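Local coordinates for conserved protein with 2 CBS domains (PDB 2RIH), which binds AMP through its paired CBS domains (a Bateman module), probably as a nucleotide sensor, at residues 18-23 / 41-46; 49-54 / 72-77. All coordinates share one frame; numbering follows the deposited sequence.

Overall arrangement
Both contacts reach the three-stranded sheet 16-19, 38-43, 50-55, their centres only 8 Å apart. Contact 1 joins strands 16-19 and 38-43 and the turns that follow them; contact 2 packs the 3-10 turn of 72-77 on strand 50-55. Their chemistry follows their depth. Contact 1 is partly buried, with parallel-strand hydrogen bonds and a Glu20–Arg44 pair toward the surface. Contact 2 is buried and apolar, consisting mostly of methyl and sulfur packing. They meet where strands 38-43 and 50-55 pair, Leu41 N lying 2.7 Å from Ala52 O in a probable hydrogen bond, and at the Glu20 side chain, whose CB lies 3.5 Å from Met74 CE.

Contact 1 of 2, residues 18-23 / 41-46; sequences LPETAT and LTARDN
The Arg44 guanidinium is modelled in two conformations, so its geometry is less certain; in one of them Glu20 OE2 lies at its edge, in its plane, while Thr21 CG2 approaches obliquely, 3.5 Å from Arg44 NH1. The carboxylate and guanidinium planes are 62° apart, so the two groups do not pair flat, and the salt bridge from Glu20 OE1 to Arg44 NH1 is long at 3.9 Å. The firmer link is to the backbone: Arg44 N donates to the anti lone pair of Glu20 OE1 at 2.9 Å, nearly straight at 165°. The route there is set by Glu20 CG, which sits between its own backbone N and carbonyl carbon (chi1 57°), with an extended chain beyond it reaching across to the turn at Ala43–Asn46. Behind this pair the strands run parallel. Thr42 N donates to Leu18 O at 2.9 Å, and Glu20 N returns a bond of 3.0 Å to Thr42 O. Leu41 CA adds a CA-H...O contact to Leu18 O at 3.2 Å. On the buried face, Leu41 CD2 lies 4.1 Å from Leu18 CB and also touches Ala22 CB; Val27 of helix 24-34, the crossover helix of this beta-alpha-beta unit, packs on Leu41. Replacing Glu20 by a leucine would probably leave Arg44 N without its carboxylate acceptor and the guanidinium without its nearby counter-charge, freeing the Ala43–Asn46 turn to shift. The chemistry thus divides: a short, straight bond to the backbone ties down the turn, while the looser charge pair probably contributes less.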
# COMPACT_ATOMS: atom_id res chain seq x y z
N LEU A 18 18.36 -4.32 -1.36
CA LEU A 18 19.39 -3.68 -2.15
C LEU A 18 20.44 -3.15 -1.17
O LEU A 18 20.12 -2.88 -0.01
CB LEU A 18 18.82 -2.54 -2.99
CG LEU A 18 17.80 -2.88 -4.09
CD1 LEU A 18 16.36 -2.94 -3.55
CD2 LEU A 18 17.89 -1.87 -5.21
N PRO A 19 21.70 -3.02 -1.62
CA PRO A 19 22.66 -2.37 -0.72
C PRO A 19 22.27 -0.92 -0.41
O PRO A 19 21.55 -0.28 -1.19
CB PRO A 19 23.99 -2.45 -1.49
CG PRO A 19 23.64 -2.77 -2.90
CD PRO A 19 22.30 -3.46 -2.89
N GLU A 20 22.73 -0.44 0.74
CA GLU A 20 22.42 0.90 1.23
C GLU A 20 22.81 2.06 0.31
O GLU A 20 22.35 3.18 0.51
CB GLU A 20 23.06 1.10 2.61
CG GLU A 20 24.58 0.91 2.67
CD GLU A 20 25.14 1.23 4.04
OE1 GLU A 20 25.84 0.38 4.61
OE2 GLU A 20 24.87 2.33 4.55
N THR A 21 23.66 1.79 -0.69
CA THR A 21 24.09 2.77 -1.69
C THR A 21 23.14 2.87 -2.89
O THR A 21 23.36 3.68 -3.79
CB THR A 21 25.48 2.38 -2.25
OG1 THR A 21 25.47 0.99 -2.61
CG2 THR A 21 26.58 2.62 -1.22
N ALA A 22 22.09 2.04 -2.90
CA ALA A 22 21.13 2.01 -4.01
C ALA A 22 20.54 3.39 -4.31
O ALA A 22 20.36 4.23 -3.41
CB ALA A 22 20.01 1.01 -3.71
N THR A 23 20.22 3.63 -5.58
CA THR A 23 19.54 4.85 -5.96
C THR A 23 18.05 4.64 -5.80
O THR A 23 17.58 3.51 -5.65
CB THR A 23 19.84 5.25 -7.42
OG1 THR A 23 19.24 4.31 -8.32
CG2 THR A 23 21.35 5.35 -7.65
N LEU A 41 16.99 -1.93 2.62
CA LEU A 41 18.37 -1.55 2.32
C LEU A 41 19.25 -2.24 3.35
O LEU A 41 18.95 -2.20 4.55
CB LEU A 41 18.56 -0.03 2.34
CG LEU A 41 17.80 0.81 1.30
CD1 LEU A 41 18.34 2.25 1.28
CD2 LEU A 41 17.84 0.22 -0.12
N THR A 42 20.30 -2.92 2.89
CA THR A 42 21.15 -3.71 3.76
C THR A 42 22.54 -3.10 3.89
O THR A 42 22.99 -2.33 3.03
CB THR A 42 21.26 -5.18 3.27
OG1 THR A 42 21.78 -5.21 1.94
CG2 THR A 42 19.89 -5.86 3.30
N ALA A 43 23.21 -3.45 4.99
CA ALA A 43 24.54 -2.94 5.29
C ALA A 43 25.51 -3.35 4.18
O ALA A 43 25.50 -4.49 3.71
CB ALA A 43 25.01 -3.47 6.64
N ARG A 44 26.34 -2.40 3.77
CA ARG A 44 27.33 -2.64 2.73
C ARG A 44 28.20 -3.87 3.04
O ARG A 44 28.48 -4.68 2.15
CB ARG A 44 28.19 -1.38 2.51
CG ARG A 44 28.98 -0.91 3.73
CD ARG A 44 29.20 0.60 3.75
NE ARG A 44 29.69 1.12 2.47
CZ ARG A 44 29.05 1.99 1.68
NH1 ARG A 44 27.87 2.50 2.02
NH2 ARG A 44 29.61 2.37 0.54
N ASP A 45 28.62 -4.02 4.30
CA ASP A 45 29.47 -5.15 4.68
C ASP A 45 28.71 -6.41 5.13
O ASP A 45 29.33 -7.44 5.38
CB ASP A 45 30.48 -4.73 5.77
CG ASP A 45 31.60 -3.84 5.24
OD1 ASP A 45 31.85 -3.83 4.02
OD2 ASP A 45 32.25 -3.16 6.06
N ASN A 46 27.38 -6.33 5.24
CA ASN A 46 26.56 -7.51 5.55
C ASN A 46 25.18 -7.44 4.89
O ASN A 46 24.27 -6.79 5.42
CB ASN A 46 26.42 -7.66 7.07
CG ASN A 46 25.73 -8.96 7.48
OD1 ASN A 46 25.35 -9.78 6.64
ND2 ASN A 46 25.57 -9.15 8.79

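Contact 2 of 2, residues 49-54 / 72-77; sequences RPVAVV and PAMPIA
Val51 and Ala52, which both meet the end of Met74, form a classic beta bulge opposite Leu41 of strand 38-43. Met74 reaches them with CG anti to its backbone N (chi1 -174°) and bends at chi2 and chi3, bringing SD to 3.7 Å from Ala52 CB and CE to 3.9 Å from Val51 CG2; the Val51 and Met74 side chains cross at about a right angle. Further along the strand, methyl groups carry the contact. Ala77 CB lies 3.6 Å from Ala52 CB and 3.7 Å from Val54 CG2, so it bridges two alternate residues of one face. Val54 uses its other branch too: CG1, pointing away from its own amide N (chi1 -179°), meets Ile76 CD1 at 3.9 Å. The polar element between the segments is slight: Ala77 CA approaches Val53 O at 3.3 Å, with 121° at the hydrogen, a bent CA-H...O contact. The 72-77 side is kept compact by its own bonds, Ile76 N to Ala73 O and Ala77 N to Met74 O, which wind residues 74-76 into a 3-10 turn. Val27 of helix 24-34 touches both Val54 and Ala73, extending the apolar packing to that helix. Val53 is joined by a backbone hydrogen bond to Asn78, an AMP-binding residue, and Ile76 lies beside Arg61, another. Contact 2 thus packs the 3-10 turn between helix 56-64 and strand 82-84 on strand 50-55, an outermost strand of the sheet within this chain, close to AMP-binding residues of a tandem CBS (Bateman) module.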
# COMPACT_ATOMS: atom_id res chain seq x y z
N ARG A 49 21.89 -7.93 7.07
CA ARG A 49 21.51 -6.98 8.11
C ARG A 49 20.73 -5.78 7.55
O ARG A 49 21.28 -4.99 6.78
CB ARG A 49 22.76 -6.48 8.85
CG ARG A 49 22.47 -5.88 10.22
CD ARG A 49 23.74 -5.53 11.00
NE ARG A 49 24.25 -4.20 10.67
CZ ARG A 49 25.34 -3.94 9.93
NH1 ARG A 49 26.09 -4.91 9.42
NH2 ARG A 49 25.69 -2.67 9.71
N PRO A 50 19.44 -5.65 7.91
CA PRO A 50 18.68 -4.45 7.49
C PRO A 50 19.15 -3.17 8.16
O PRO A 50 19.40 -3.17 9.37
CB PRO A 50 17.24 -4.76 7.93
CG PRO A 50 17.20 -6.19 8.19
CD PRO A 50 18.57 -6.57 8.66
N VAL A 51 19.29 -2.10 7.39
CA VAL A 51 19.64 -0.79 7.95
C VAL A 51 18.56 0.25 7.66
O VAL A 51 18.45 1.25 8.36
CB VAL A 51 21.04 -0.31 7.48
CG1 VAL A 51 22.13 -1.29 7.97
CG2 VAL A 51 21.10 -0.14 5.97
N ALA A 52 17.73 -0.00 6.65
CA ALA A 52 16.70 0.95 6.28
C ALA A 52 15.68 0.28 5.39
O ALA A 52 15.92 -0.81 4.86
CB ALA A 52 17.33 2.15 5.56
N VAL A 53 14.54 0.95 5.23
CA VAL A 53 13.51 0.51 4.31
C VAL A 53 13.05 1.68 3.44
O VAL A 53 13.05 2.84 3.87
CB VAL A 53 12.29 -0.12 5.05
CG1 VAL A 53 12.75 -1.35 5.83
CG2 VAL A 53 11.58 0.89 5.98
N VAL A 54 12.69 1.34 2.20
CA VAL A 54 12.11 2.27 1.25
C VAL A 54 10.86 1.62 0.66
O VAL A 54 10.94 0.55 0.07
CB VAL A 54 13.09 2.60 0.10
CG1 VAL A 54 12.46 3.60 -0.88
CG2 VAL A 54 14.39 3.15 0.65
N PRO A 72 20.67 9.01 -4.45
CA PRO A 72 20.59 7.97 -3.43
C PRO A 72 19.21 7.79 -2.80
O PRO A 72 18.47 8.77 -2.60
CB PRO A 72 21.61 8.45 -2.38
CG PRO A 72 21.81 9.88 -2.64
CD PRO A 72 21.65 10.05 -4.11
N ALA A 73 18.87 6.53 -2.50
CA ALA A 73 17.62 6.18 -1.82
C ALA A 73 17.70 6.35 -0.32
O ALA A 73 16.69 6.60 0.32
CB ALA A 73 17.20 4.75 -2.16
N MET A 74 18.89 6.22 0.27
CA MET A 74 19.02 6.30 1.73
C MET A 74 18.40 7.55 2.36
O MET A 74 17.71 7.44 3.38
CB MET A 74 20.48 6.13 2.19
CG MET A 74 20.65 6.05 3.72
SD MET A 74 19.71 4.72 4.52
CE MET A 74 20.81 3.34 4.18
N PRO A 75 18.63 8.75 1.78
CA PRO A 75 17.96 9.94 2.32
C PRO A 75 16.42 9.88 2.37
O PRO A 75 15.83 10.59 3.16
CB PRO A 75 18.43 11.06 1.38
CG PRO A 75 19.74 10.59 0.85
CD PRO A 75 19.56 9.10 0.69
N ILE A 76 15.78 9.06 1.54
CA ILE A 76 14.31 8.95 1.61
C ILE A 76 13.87 7.73 2.44
O ILE A 76 12.67 7.50 2.61
CB ILE A 76 13.65 8.94 0.21
CG1 ILE A 76 13.90 7.63 -0.55
CG2 ILE A 76 14.14 10.13 -0.60
CD1 ILE A 76 12.95 7.42 -1.71
N ALA A 77 14.84 6.98 2.94
CA ALA A 77 14.60 5.74 3.67
C ALA A 77 14.17 5.97 5.11
O ALA A 77 14.35 7.05 5.68
CB ALA A 77 15.87 4.87 3.63